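Local coordinates for putative pachytene checkpoint protein 2 (Caenorhabditis elegans, PDB 4XGU) that binds and hydrolyses ATP as an AAA+ protein remodeller that assembles from six subunits and probably acts in chromosome recombination during meiosis, at residues Tyr98-Asp103 and Pro128-Asp133; Leu124-Cys129 and Tyr204-Met209; Asn172-Leu177 and Asp311-Val316; Glu148-Val153 and Lys190-His195. All coordinates share one frame; numbering follows the deposited sequence.

Contact 1: Tyr98-Asp103 and Pro128-Asp133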
loop_
_atom_site.group_PDB
_atom_site.type_symbol
_atom_site.label_atom_id
_atom_site.label_comp_id
_atom_site.label_asym_id
_atom_site.label_seq_id
_atom_site.Cartn_x
_atom_site.Cartn_y
_atom_site.Cartn_z
ATOM N N TYR B 98 -51.688 22.927 8.167
ATOM C CA TYR B 98 -51.242 21.707 7.503
ATOM C C TYR B 98 -51.985 20.472 8.002
ATOM O O TYR B 98 -52.574 20.481 9.081
ATOM C CB TYR B 98 -49.738 21.516 7.705
ATOM C CG TYR B 98 -49.359 21.183 9.133
ATOM C CD1 TYR B 98 -49.278 22.175 10.105
ATOM C CD2 TYR B 98 -49.075 19.881 9.509
ATOM C CE1 TYR B 98 -48.930 21.874 11.414
ATOM C CE2 TYR B 98 -48.729 19.569 10.814
ATOM C CZ TYR B 98 -48.658 20.569 11.762
ATOM O OH TYR B 98 -48.313 20.258 13.058
ATOM N N LYS B 99 -51.946 19.410 7.204
ATOM C CA LYS B 99 -52.438 18.101 7.620
ATOM C C LYS B 99 -51.357 17.077 7.277
ATOM O O LYS B 99 -50.837 17.086 6.166
ATOM C CB LYS B 99 -53.769 17.772 6.931
ATOM C CG LYS B 99 -53.727 17.864 5.411
ATOM C CD LYS B 99 -55.028 17.402 4.783
ATOM C CE LYS B 99 -56.202 18.216 5.295
ATOM N NZ LYS B 99 -57.487 17.751 4.714
ATOM N N LEU B 100 -50.995 16.219 8.225
ATOM C CA LEU B 100 -49.902 15.272 8.019
ATOM C C LEU B 100 -50.353 14.035 7.273
ATOM O O LEU B 100 -51.464 13.553 7.485
ATOM C CB LEU B 100 -49.282 14.853 9.355
ATOM C CG LEU B 100 -50.087 14.837 10.652
ATOM C CD1 LEU B 100 -51.065 13.649 10.782
ATOM C CD2 LEU B 100 -49.127 14.945 11.809
ATOM N N HIS B 101 -49.480 13.513 6.417
ATOM C CA HIS B 101 -49.792 12.299 5.684
ATOM C C HIS B 101 -49.458 11.094 6.551
ATOM O O HIS B 101 -48.450 11.099 7.262
ATOM C CB HIS B 101 -49.021 12.236 4.363
ATOM C CG HIS B 101 -48.742 13.577 3.757
ATOM N ND1 HIS B 101 -49.556 14.153 2.805
ATOM C CD2 HIS B 101 -47.733 14.454 3.966
ATOM C CE1 HIS B 101 -49.063 15.330 2.460
ATOM N NE2 HIS B 101 -47.956 15.535 3.149
ATOM N N LYS B 102 -50.303 10.068 6.500
ATOM C CA LYS B 102 -50.065 8.836 7.252
ATOM C C LYS B 102 -49.708 7.698 6.315
ATOM O O LYS B 102 -49.681 6.530 6.713
ATOM C CB LYS B 102 -51.288 8.461 8.097
ATOM C CG LYS B 102 -52.581 9.142 7.692
ATOM C CD LYS B 102 -53.527 9.231 8.879
ATOM C CE LYS B 102 -52.896 10.031 10.009
ATOM N NZ LYS B 102 -53.718 10.008 11.251
ATOM N N ASP B 103 -49.428 8.064 5.069
ATOM C CA ASP B 103 -49.117 7.115 4.008
ATOM C C ASP B 103 -47.965 6.190 4.392
ATOM O O ASP B 103 -47.906 5.042 3.952
ATOM C CB ASP B 103 -48.777 7.873 2.723
ATOM C CG ASP B 103 -49.698 9.058 2.478
ATOM O OD1 ASP B 103 -50.554 9.346 3.345
ATOM O OD2 ASP B 103 -49.554 9.710 1.424
ATOM N N PRO B 128 -45.361 16.810 5.650
ATOM C CA PRO B 128 -45.032 16.250 6.971
ATOM C C PRO B 128 -45.780 14.955 7.289
ATOM O O PRO B 128 -46.964 14.838 6.982
ATOM C CB PRO B 128 -45.460 17.358 7.930
ATOM C CG PRO B 128 -46.584 18.034 7.228
ATOM C CD PRO B 128 -46.288 17.950 5.752
ATOM N N CYS B 129 -45.092 13.998 7.907
ATOM C CA CYS B 129 -45.677 12.687 8.199
ATOM C C CYS B 129 -45.999 12.494 9.668
ATOM O O CYS B 129 -45.544 13.255 10.509
ATOM C CB CYS B 129 -44.737 11.565 7.750
ATOM S SG CYS B 129 -43.086 11.651 8.465
ATOM N N VAL B 130 -46.754 11.445 9.981
ATOM C CA VAL B 130 -47.154 11.201 11.366
ATOM C C VAL B 130 -45.964 10.843 12.236
ATOM O O VAL B 130 -45.985 11.111 13.427
ATOM C CB VAL B 130 -48.225 10.086 11.484
ATOM C CG1 VAL B 130 -49.194 10.174 10.393
ATOM C CG2 VAL B 130 -47.619 8.702 11.446
ATOM N N GLU B 131 -44.914 10.292 11.632
ATOM C CA GLU B 131 -43.819 9.711 12.394
ATOM C C GLU B 131 -42.863 10.762 12.940
ATOM O O GLU B 131 -42.221 10.552 13.967
ATOM C CB GLU B 131 -43.055 8.706 11.530
ATOM C CG GLU B 131 -43.837 7.437 11.192
ATOM C CD GLU B 131 -44.757 7.596 9.989
ATOM O OE1 GLU B 131 -44.890 8.728 9.480
ATOM O OE2 GLU B 131 -45.342 6.582 9.547
ATOM N N PHE B 132 -42.778 11.895 12.256
ATOM C CA PHE B 132 -41.810 12.921 12.616
ATOM C C PHE B 132 -42.395 13.973 13.556
ATOM O O PHE B 132 -41.655 14.767 14.133
ATOM C CB PHE B 132 -41.270 13.613 11.358
ATOM C CG PHE B 132 -40.471 12.713 10.449
ATOM C CD1 PHE B 132 -40.086 11.445 10.853
ATOM C CD2 PHE B 132 -40.092 13.150 9.190
ATOM C CE1 PHE B 132 -39.351 10.628 10.014
ATOM C CE2 PHE B 132 -39.355 12.339 8.346
ATOM C CZ PHE B 132 -38.986 11.076 8.758
ATOM N N ASP B 133 -43.717 13.972 13.713
ATOM C CA ASP B 133 -44.416 15.127 14.282
ATOM C C ASP B 133 -44.032 15.483 15.719
ATOM O O ASP B 133 -43.999 16.663 16.074
ATOM C CB ASP B 133 -45.931 14.918 14.221
ATOM C CG ASP B 133 -46.703 16.190 14.544
ATOM O OD1 ASP B 133 -46.190 17.292 14.248
ATOM O OD2 ASP B 133 -47.817 16.090 15.098
#

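Contact 2: Leu124-Cys129 and Tyr204-Met209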
loop_
_atom_site.group_PDB
_atom_site.type_symbol
_atom_site.label_atom_id
_atom_site.label_comp_id
_atom_site.label_asym_id
_atom_site.label_seq_id
_atom_site.Cartn_x
_atom_site.Cartn_y
_atom_site.Cartn_z
ATOM N N LEU B 124 -38.501 6.659 1.118
ATOM C CA LEU B 124 -39.124 7.938 0.799
ATOM C C LEU B 124 -40.153 8.334 1.850
ATOM O O LEU B 124 -41.078 7.578 2.144
ATOM C CB LEU B 124 -39.781 7.887 -0.581
ATOM C CG LEU B 124 -40.501 9.164 -1.018
ATOM C CD1 LEU B 124 -39.540 10.345 -1.048
ATOM C CD2 LEU B 124 -41.160 8.973 -2.374
ATOM N N TRP B 125 -39.985 9.524 2.415
ATOM C CA TRP B 125 -40.923 10.040 3.403
ATOM C C TRP B 125 -41.741 11.192 2.832
ATOM O O TRP B 125 -41.198 12.106 2.213
ATOM C CB TRP B 125 -40.187 10.508 4.660
ATOM C CG TRP B 125 -39.507 9.416 5.419
ATOM C CD1 TRP B 125 -38.218 8.993 5.273
ATOM C CD2 TRP B 125 -40.076 8.618 6.460
ATOM N NE1 TRP B 125 -37.951 7.974 6.156
ATOM C CE2 TRP B 125 -39.076 7.726 6.896
ATOM C CE3 TRP B 125 -41.335 8.569 7.064
ATOM C CZ2 TRP B 125 -39.297 6.793 7.907
ATOM C CZ3 TRP B 125 -41.555 7.642 8.068
ATOM C CH2 TRP B 125 -40.541 6.767 8.481
ATOM N N GLN B 126 -43.049 11.139 3.047
ATOM C CA GLN B 126 -43.943 12.212 2.633
ATOM C C GLN B 126 -44.069 13.237 3.758
ATOM O O GLN B 126 -44.536 12.910 4.849
ATOM C CB GLN B 126 -45.315 11.640 2.264
ATOM C CG GLN B 126 -46.221 12.596 1.512
ATOM C CD GLN B 126 -45.713 12.901 0.119
ATOM O OE1 GLN B 126 -45.064 12.067 -0.513
ATOM N NE2 GLN B 126 -45.999 14.104 -0.366
ATOM N N LEU B 127 -43.658 14.476 3.501
ATOM C CA LEU B 127 -43.613 15.489 4.557
ATOM C C LEU B 127 -44.756 16.500 4.491
ATOM O O LEU B 127 -45.071 17.016 3.416
ATOM C CB LEU B 127 -42.282 16.236 4.514
ATOM C CG LEU B 127 -41.044 15.395 4.812
ATOM C CD1 LEU B 127 -39.819 16.290 4.949
ATOM C CD2 LEU B 127 -41.260 14.565 6.066
ATOM N N PRO B 128 -45.361 16.810 5.650
ATOM C CA PRO B 128 -45.032 16.250 6.971
ATOM C C PRO B 128 -45.780 14.955 7.289
ATOM O O PRO B 128 -46.964 14.838 6.982
ATOM C CB PRO B 128 -45.460 17.358 7.930
ATOM C CG PRO B 128 -46.584 18.034 7.228
ATOM C CD PRO B 128 -46.288 17.950 5.752
ATOM N N CYS B 129 -45.092 13.998 7.907
ATOM C CA CYS B 129 -45.677 12.687 8.199
ATOM C C CYS B 129 -45.999 12.494 9.668
ATOM O O CYS B 129 -45.544 13.255 10.509
ATOM C CB CYS B 129 -44.737 11.565 7.750
ATOM S SG CYS B 129 -43.086 11.651 8.465
ATOM N N TYR B 204 -44.050 25.708 -1.376
ATOM C CA TYR B 204 -44.055 24.367 -1.958
ATOM C C TYR B 204 -45.367 23.642 -1.692
ATOM O O TYR B 204 -45.810 23.534 -0.549
ATOM C CB TYR B 204 -42.887 23.539 -1.417
ATOM C CG TYR B 204 -41.528 24.106 -1.753
ATOM C CD1 TYR B 204 -40.935 23.859 -2.985
ATOM C CD2 TYR B 204 -40.837 24.888 -0.837
ATOM C CE1 TYR B 204 -39.689 24.379 -3.296
ATOM C CE2 TYR B 204 -39.592 25.410 -1.137
ATOM C CZ TYR B 204 -39.022 25.154 -2.366
ATOM O OH TYR B 204 -37.783 25.678 -2.662
ATOM N N SER B 205 -45.979 23.139 -2.758
ATOM C CA SER B 205 -47.233 22.405 -2.650
ATOM C C SER B 205 -47.020 21.013 -2.057
ATOM O O SER B 205 -47.798 20.564 -1.218
ATOM C CB SER B 205 -47.907 22.305 -4.023
ATOM O OG SER B 205 -46.955 22.074 -5.050
ATOM N N LYS B 206 -45.958 20.340 -2.491
ATOM C CA LYS B 206 -45.644 18.991 -2.022
ATOM C C LYS B 206 -44.226 18.945 -1.456
ATOM O O LYS B 206 -43.339 19.634 -1.949
ATOM C CB LYS B 206 -45.803 17.979 -3.164
ATOM C CG LYS B 206 -45.454 16.542 -2.799
ATOM C CD LYS B 206 -45.684 15.594 -3.968
ATOM C CE LYS B 206 -45.276 14.173 -3.612
ATOM N NZ LYS B 206 -45.586 13.211 -4.705
ATOM N N SER B 207 -44.011 18.140 -0.422
ATOM C CA SER B 207 -42.679 18.017 0.162
ATOM C C SER B 207 -42.341 16.564 0.479
ATOM O O SER B 207 -43.108 15.870 1.144
ATOM C CB SER B 207 -42.570 18.873 1.425
ATOM O OG SER B 207 -41.277 18.774 1.994
ATOM N N VAL B 208 -41.187 16.110 -0.003
ATOM C CA VAL B 208 -40.759 14.729 0.204
ATOM C C VAL B 208 -39.376 14.668 0.845
ATOM O O VAL B 208 -38.605 15.624 0.770
ATOM C CB VAL B 208 -40.728 13.938 -1.124
ATOM C CG1 VAL B 208 -42.129 13.806 -1.706
ATOM C CG2 VAL B 208 -39.791 14.607 -2.120
ATOM N N MET B 209 -39.070 13.541 1.480
ATOM C CA MET B 209 -37.739 13.315 2.036
ATOM C C MET B 209 -37.237 11.914 1.727
ATOM O O MET B 209 -37.937 10.928 1.957
ATOM C CB MET B 209 -37.721 13.536 3.549
ATOM C CG MET B 209 -36.528 12.872 4.251
ATOM S SD MET B 209 -36.277 13.425 5.954
ATOM C CE MET B 209 -35.307 12.075 6.613
#

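Contact 3: Asn172-Leu177 and Asp311-Val316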
loop_
_atom_site.group_PDB
_atom_site.type_symbol
_atom_site.label_atom_id
_atom_site.label_comp_id
_atom_site.label_asym_id
_atom_site.label_seq_id
_atom_site.Cartn_x
_atom_site.Cartn_y
_atom_site.Cartn_z
ATOM N N ASN B 172 -24.186 26.153 -0.361
ATOM C CA ASN B 172 -23.875 24.765 -0.689
ATOM C C ASN B 172 -25.084 23.835 -0.678
ATOM O O ASN B 172 -25.063 22.785 -1.319
ATOM C CB ASN B 172 -22.819 24.220 0.276
ATOM C CG ASN B 172 -21.417 24.674 -0.075
ATOM O OD1 ASN B 172 -21.097 24.896 -1.242
ATOM N ND2 ASN B 172 -20.568 24.805 0.938
ATOM N N ARG B 173 -26.120 24.222 0.062
ATOM C CA ARG B 173 -27.334 23.419 0.231
ATOM C C ARG B 173 -27.061 22.095 0.936
ATOM O O ARG B 173 -27.871 21.172 0.869
ATOM C CB ARG B 173 -28.010 23.150 -1.119
ATOM C CG ARG B 173 -29.405 23.730 -1.238
ATOM C CD ARG B 173 -29.407 25.048 -1.986
ATOM N NE ARG B 173 -29.104 24.873 -3.403
ATOM C CZ ARG B 173 -29.051 25.870 -4.280
ATOM N NH1 ARG B 173 -29.284 27.114 -3.883
ATOM N NH2 ARG B 173 -28.766 25.625 -5.553
ATOM N N LEU B 174 -25.921 22.007 1.614
ATOM C CA LEU B 174 -25.578 20.819 2.390
ATOM C C LEU B 174 -25.374 21.206 3.846
ATOM O O LEU B 174 -24.844 22.274 4.141
ATOM C CB LEU B 174 -24.322 20.141 1.825
ATOM C CG LEU B 174 -23.924 18.752 2.347
ATOM C CD1 LEU B 174 -23.172 17.975 1.281
ATOM C CD2 LEU B 174 -23.074 18.840 3.607
ATOM N N ILE B 175 -25.794 20.338 4.757
ATOM C CA ILE B 175 -25.569 20.567 6.180
ATOM C C ILE B 175 -25.051 19.292 6.846
ATOM O O ILE B 175 -25.504 18.192 6.532
ATOM C CB ILE B 175 -26.852 21.052 6.880
ATOM C CG1 ILE B 175 -26.673 21.050 8.397
ATOM C CG2 ILE B 175 -28.033 20.187 6.483
ATOM C CD1 ILE B 175 -27.957 21.242 9.165
ATOM N N LEU B 176 -24.093 19.449 7.756
ATOM C CA LEU B 176 -23.447 18.318 8.407
ATOM C C LEU B 176 -23.545 18.384 9.931
ATOM O O LEU B 176 -23.137 19.367 10.547
ATOM C CB LEU B 176 -21.980 18.250 7.985
ATOM C CG LEU B 176 -21.094 17.178 8.612
ATOM C CD1 LEU B 176 -21.479 15.806 8.103
ATOM C CD2 LEU B 176 -19.637 17.475 8.312
ATOM N N LEU B 177 -24.089 17.329 10.530
ATOM C CA LEU B 177 -24.140 17.197 11.984
ATOM C C LEU B 177 -23.202 16.084 12.432
ATOM O O LEU B 177 -23.241 14.984 11.885
ATOM C CB LEU B 177 -25.561 16.900 12.453
ATOM C CG LEU B 177 -26.642 17.928 12.115
ATOM C CD1 LEU B 177 -28.011 17.407 12.528
ATOM C CD2 LEU B 177 -26.347 19.253 12.793
ATOM N N ASP B 311 -15.655 20.595 3.553
ATOM C CA ASP B 311 -15.500 21.617 2.525
ATOM C C ASP B 311 -16.810 21.872 1.785
ATOM O O ASP B 311 -17.071 22.989 1.338
ATOM C CB ASP B 311 -14.410 21.211 1.526
ATOM C CG ASP B 311 -13.099 21.941 1.757
ATOM O OD1 ASP B 311 -12.898 22.478 2.868
ATOM O OD2 ASP B 311 -12.270 21.977 0.823
ATOM N N ARG B 312 -17.631 20.831 1.669
ATOM C CA ARG B 312 -18.880 20.904 0.916
ATOM C C ARG B 312 -20.046 21.398 1.764
ATOM O O ARG B 312 -21.115 21.704 1.241
ATOM C CB ARG B 312 -19.225 19.536 0.321
ATOM C CG ARG B 312 -18.769 19.358 -1.116
ATOM C CD ARG B 312 -19.204 18.023 -1.701
ATOM N NE ARG B 312 -18.790 17.900 -3.095
ATOM C CZ ARG B 312 -17.571 17.534 -3.476
ATOM N NH1 ARG B 312 -16.649 17.255 -2.566
ATOM N NH2 ARG B 312 -17.270 17.448 -4.766
ATOM N N ALA B 313 -19.836 21.473 3.072
ATOM C CA ALA B 313 -20.912 21.818 3.987
ATOM C C ALA B 313 -21.095 23.326 4.123
ATOM O O ALA B 313 -20.122 24.077 4.172
ATOM C CB ALA B 313 -20.659 21.196 5.354
ATOM N N ASP B 314 -22.351 23.761 4.174
ATOM C CA ASP B 314 -22.679 25.141 4.513
ATOM C C ASP B 314 -22.333 25.401 5.968
ATOM O O ASP B 314 -21.727 26.418 6.309
ATOM C CB ASP B 314 -24.162 25.432 4.277
ATOM C CG ASP B 314 -24.472 25.765 2.835
ATOM O OD1 ASP B 314 -23.736 26.579 2.237
ATOM O OD2 ASP B 314 -25.455 25.212 2.301
ATOM N N ILE B 315 -22.732 24.466 6.823
ATOM C CA ILE B 315 -22.496 24.577 8.253
ATOM C C ILE B 315 -22.239 23.202 8.866
ATOM O O ILE B 315 -22.905 22.223 8.527
ATOM C CB ILE B 315 -23.687 25.253 8.960
ATOM C CG1 ILE B 315 -23.454 25.323 10.470
ATOM C CG2 ILE B 315 -24.990 24.524 8.646
ATOM C CD1 ILE B 315 -24.584 25.976 11.229
ATOM N N VAL B 316 -21.252 23.133 9.753
ATOM C CA VAL B 316 -20.954 21.905 10.475
ATOM C C VAL B 316 -21.216 22.106 11.960
ATOM O O VAL B 316 -20.554 22.915 12.610
ATOM C CB VAL B 316 -19.500 21.462 10.271
ATOM C CG1 VAL B 316 -19.209 20.215 11.089
ATOM C CG2 VAL B 316 -19.221 21.214 8.796
#

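Contact 4: Glu148-Val153 and Lys190-His195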
loop_
_atom_site.group_PDB
_atom_site.type_symbol
_atom_site.label_atom_id
_atom_site.label_comp_id
_atom_site.label_asym_id
_atom_site.label_seq_id
_atom_site.Cartn_x
_atom_site.Cartn_y
_atom_site.Cartn_z
ATOM N N GLU B 148 -30.295 27.440 16.667
ATOM C CA GLU B 148 -29.224 27.816 15.747
ATOM C C GLU B 148 -29.355 27.093 14.412
ATOM O O GLU B 148 -29.261 27.711 13.352
ATOM C CB GLU B 148 -27.856 27.526 16.369
ATOM C CG GLU B 148 -27.582 28.297 17.648
ATOM C CD GLU B 148 -26.231 27.966 18.254
ATOM O OE1 GLU B 148 -26.004 28.316 19.432
ATOM O OE2 GLU B 148 -25.396 27.355 17.555
ATOM N N VAL B 149 -29.572 25.784 14.472
ATOM C CA VAL B 149 -29.736 24.974 13.271
ATOM C C VAL B 149 -31.001 25.362 12.509
ATOM O O VAL B 149 -30.972 25.550 11.291
ATOM C CB VAL B 149 -29.790 23.476 13.613
ATOM C CG1 VAL B 149 -30.165 22.662 12.386
ATOM C CG2 VAL B 149 -28.456 23.015 14.178
ATOM N N MET B 150 -32.103 25.485 13.242
ATOM C CA MET B 150 -33.394 25.858 12.672
ATOM C C MET B 150 -33.329 27.155 11.863
ATOM O O MET B 150 -33.717 27.186 10.694
ATOM C CB MET B 150 -34.435 25.993 13.788
ATOM C CG MET B 150 -35.821 26.406 13.324
ATOM S SD MET B 150 -36.617 25.155 12.300
ATOM C CE MET B 150 -38.287 25.803 12.238
ATOM N N SER B 151 -32.829 28.221 12.483
ATOM C CA SER B 151 -32.811 29.530 11.836
ATOM C C SER B 151 -31.854 29.572 10.648
ATOM O O SER B 151 -32.157 30.188 9.626
ATOM C CB SER B 151 -32.439 30.621 12.843
ATOM O OG SER B 151 -31.101 30.476 13.280
ATOM N N TYR B 152 -30.705 28.915 10.785
ATOM C CA TYR B 152 -29.691 28.924 9.735
ATOM C C TYR B 152 -30.159 28.174 8.497
ATOM O O TYR B 152 -30.037 28.670 7.378
ATOM C CB TYR B 152 -28.381 28.316 10.244
ATOM C CG TYR B 152 -27.193 28.545 9.337
ATOM C CD1 TYR B 152 -26.880 27.644 8.326
ATOM C CD2 TYR B 152 -26.377 29.657 9.497
ATOM C CE1 TYR B 152 -25.790 27.847 7.499
ATOM C CE2 TYR B 152 -25.285 29.867 8.677
ATOM C CZ TYR B 152 -24.997 28.959 7.680
ATOM O OH TYR B 152 -23.910 29.165 6.859
ATOM N N VAL B 153 -30.692 26.975 8.700
ATOM C CA VAL B 153 -31.114 26.138 7.584
ATOM C C VAL B 153 -32.327 26.756 6.894
ATOM O O VAL B 153 -32.476 26.656 5.674
ATOM C CB VAL B 153 -31.428 24.706 8.049
ATOM C CG1 VAL B 153 -31.972 23.886 6.908
ATOM C CG2 VAL B 153 -30.171 24.054 8.601
ATOM N N LYS B 190 -34.661 14.861 11.034
ATOM C CA LYS B 190 -36.055 14.518 10.788
ATOM C C LYS B 190 -36.951 15.696 11.153
ATOM O O LYS B 190 -37.727 16.181 10.328
ATOM C CB LYS B 190 -36.469 13.282 11.590
ATOM C CG LYS B 190 -35.588 12.056 11.415
ATOM C CD LYS B 190 -35.873 11.330 10.116
ATOM C CE LYS B 190 -35.513 9.851 10.216
ATOM N NZ LYS B 190 -36.325 9.141 11.247
ATOM N N GLY B 191 -36.827 16.157 12.394
ATOM C CA GLY B 191 -37.671 17.221 12.905
ATOM C C GLY B 191 -37.481 18.528 12.167
ATOM O O GLY B 191 -38.437 19.280 11.958
ATOM N N LEU B 192 -36.239 18.797 11.775
ATOM C CA LEU B 192 -35.908 20.015 11.043
ATOM C C LEU B 192 -36.625 20.062 9.699
ATOM O O LEU B 192 -37.221 21.076 9.336
ATOM C CB LEU B 192 -34.399 20.114 10.838
ATOM C CG LEU B 192 -33.912 21.222 9.911
ATOM C CD1 LEU B 192 -34.285 22.584 10.468
ATOM C CD2 LEU B 192 -32.414 21.104 9.715
ATOM N N ALA B 193 -36.564 18.955 8.967
ATOM C CA ALA B 193 -37.260 18.832 7.696
ATOM C C ALA B 193 -38.776 18.880 7.888
ATOM O O ALA B 193 -39.501 19.368 7.021
ATOM C CB ALA B 193 -36.855 17.545 6.995
ATOM N N GLN B 194 -39.252 18.371 9.022
ATOM C CA GLN B 194 -40.679 18.391 9.326
ATOM C C GLN B 194 -41.182 19.825 9.424
ATOM O O GLN B 194 -42.221 20.171 8.861
ATOM C CB GLN B 194 -40.967 17.644 10.630
ATOM C CG GLN B 194 -42.446 17.550 11.000
ATOM C CD GLN B 194 -43.154 16.386 10.325
ATOM O OE1 GLN B 194 -42.621 15.763 9.407
ATOM N NE2 GLN B 194 -44.362 16.086 10.783
ATOM N N HIS B 195 -40.432 20.659 10.136
ATOM C CA HIS B 195 -40.820 22.049 10.322
ATOM C C HIS B 195 -40.688 22.837 9.024
ATOM O O HIS B 195 -41.588 23.592 8.654
ATOM C CB HIS B 195 -39.984 22.701 11.429
ATOM C CG HIS B 195 -40.491 22.426 12.812
ATOM N ND1 HIS B 195 -41.663 22.967 13.296
ATOM C CD2 HIS B 195 -39.982 21.673 13.816
ATOM C CE1 HIS B 195 -41.858 22.555 14.537
ATOM N NE2 HIS B 195 -40.852 21.769 14.876
#

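Contact 1: Tyr98-Asp103 and Pro128-Asp133
H101 and C129 face each other in a single backbone bridge between two loops, their CA atoms 4.8 Å apart: H101 N gives P128 O a hydrogen bond of 2.9 Å, and V130 N returns a weak one to H101 O. Each of these two oxygens also takes a CA-H...O contact, P128 O from L100 CA and H101 O from C129 CA. P128, which follows a cis peptide bond, lies against two rings. Its CG meets the ring of Y98 obliquely, 3.8 Å from CD2, and its CD lies 3.9 Å from NE2 of H101, which also makes a weak hydrogen bond to L127 O. Proline suits this spot, having no N-H to satisfy and a compact apolar ring. L100 forks: CD1 reaches V130 CG1 at 4.0 Å, while CD2 rests against D133, whose CG stands anti to its backbone N (chi1 -169°) and turns the carboxylate there, OD2 at 3.7 Å. K102 lays its aliphatic chain, bent at chi3, against the same valine methyl, CB 3.5 Å from CG1 and CE close by. The charge of D133 is held by a salt bridge to R16. Around this junction, Y98 ends strand 95-98 of the N-terminal sheet and touches I198 of helix 185-199, while C129, just past strand 123-127, accepts at its O a bond from NE2 of Q194 on that helix.

Contact 2: Leu124-Cys129 and Tyr204-Met209
L127 has CG anti to its carbonyl carbon (chi1 -65°), which directs CD1 to CB of M209 at 3.7 Å, whereas Q126 has CG anti to its own N (chi1 -166°) and a bend at chi2 that carries its amide across the extended chain of K206, NE2 standing 3.3 Å from CE. The glutamine thus lays a flat polar end over lysine methylenes, and its OE1 comes 3.6 Å from V208 CG1. L124 CD1 touches V208 CB at 3.8 Å. The backbones are antiparallel; the axes of the two short strand segments make 148°. W125 and M209 form a hydrogen-bonded pair joined both ways, M209 N to W125 O measuring 2.7 Å; Q126 and V208 form the non-hydrogen-bonded pair beside it. W125, L127, S207 and M209 share the other face, where the small S207 puts OG 3.7 Å from L127 CB. The indole N-H of W125 is satisfied by E211 on the partner strand. Helix 185-199 covers this face, S197 touching L127 and S207, and K190 touching M209. Strand 123-127, beside 106-107, adds an antiparallel strand to the P-loop NTPase sheet, where 206-212 pairs on its far side, in parallel, with strand 245-251.

Contact 3: Asn172-Leu177 and Asp311-Val316
I175 lies side by side with I315, and L176 with V316, each pair pointing the same way, as expected of neighbouring parallel strands in the AAA+ core. Strand 174-178, which leads into the P-loop, here meets strand 315-318 at one edge of the P-loop NTPase sheet. On one face, I175 CG1 touches I315 CG2 at 3.9 Å; on the other, L176 CD2 reaches V316 CG2 at 3.8 Å. Branched apolar residues suit the I175 and I315 face, because helix 145-161 packs over it, V153 meeting I175 and Y152 meeting I315. L174 is met by I284 of helix 275-288 and sends CD2 against A313, 3.8 Å from CB, where the small alanine permits close approach to the chain. Backbone bonds join the segments, D314 N to L174 O and L176 N to I315 O, the latter at 3.1 Å.

The polar end is organised by D314. With CG anti to its carbonyl carbon (chi1 -83°), its carboxylate turns to the start of segment 172-177 and lies 24° from the plane of the N172 amide. OD1 receives N172 N on its syn side at 2.7 Å, and OD2 takes a weak bond from L174 N; such donors would probably favour the charged form. R173 turns away to R288 O, while R312 forms a salt bridge to D285 and packs on L217 of the second subunit. Finally, N172, whose OD1 accepts a weak bond from R288, has CG beside its backbone N (chi1 -79°) and donates from ND2 a weak bond of 3.3 Å to A313 O.

Contact 4: Glu148-Val153 and Lys190-His195
M150 and L192 mark the nearest point of two helical segments, with CA atoms 6.6 Å apart; the short axes come within 10.7 Å and cross at -45°, both running broadly in the same direction. No hydrogen bond joins them, so the contact rests on side chains that span the gap. L192 is the central one. With CG anti to its backbone N (chi1 171°), it reaches out to the other helix and spreads its two methyls: CD2 lies by V149 CG1 at 3.8 Å and V153 CG2 at 3.9 Å, residues one turn apart, while CD1 touches the sulfur of M150, SD, at 3.9 Å. The branched leucine thus meets three partners at once, and the compact beta-branched valines let CD2 settle against both. M150 is flexible and long enough to go further: a bend at chi2 brings its CE to H195 CB, 3.6 Å away, with SD 5.5 Å from the centroid of the imidazole in an oblique sulfur-aromatic contact. ND1 of H195 bonds to E14, and its ring meets W136 edge-to-face. Y152 packs on I315 of strand 315-318 and on T392 of the second subunit. Both helices rest on strand 293-299, V153 touching L294 and L192 touching L296. This is the helix layer of a P-loop NTPase fold, in which helix 185-199 is the one that follows the Walker A loop.

From the N terminus, contact 1 comes first: it closes the loop between the end of the N-terminal sheet and the stretch after strand 123-127. Contact 2 begins on that same stretch, sharing P128 and C129, and joins it to strand 206-212 much later in the chain. Contact 4 falls wholly within that span, pairing the helices that precede and follow strand 174-178 in the chain. Contact 3 runs from this strand to strand 315-318, so it crosses both contact 2 and contact 4. Contacts 2 and 3 belong to one sheet, about 22 Å apart between centres; contact 4 touches both, and Q194 also carries it to contact 1.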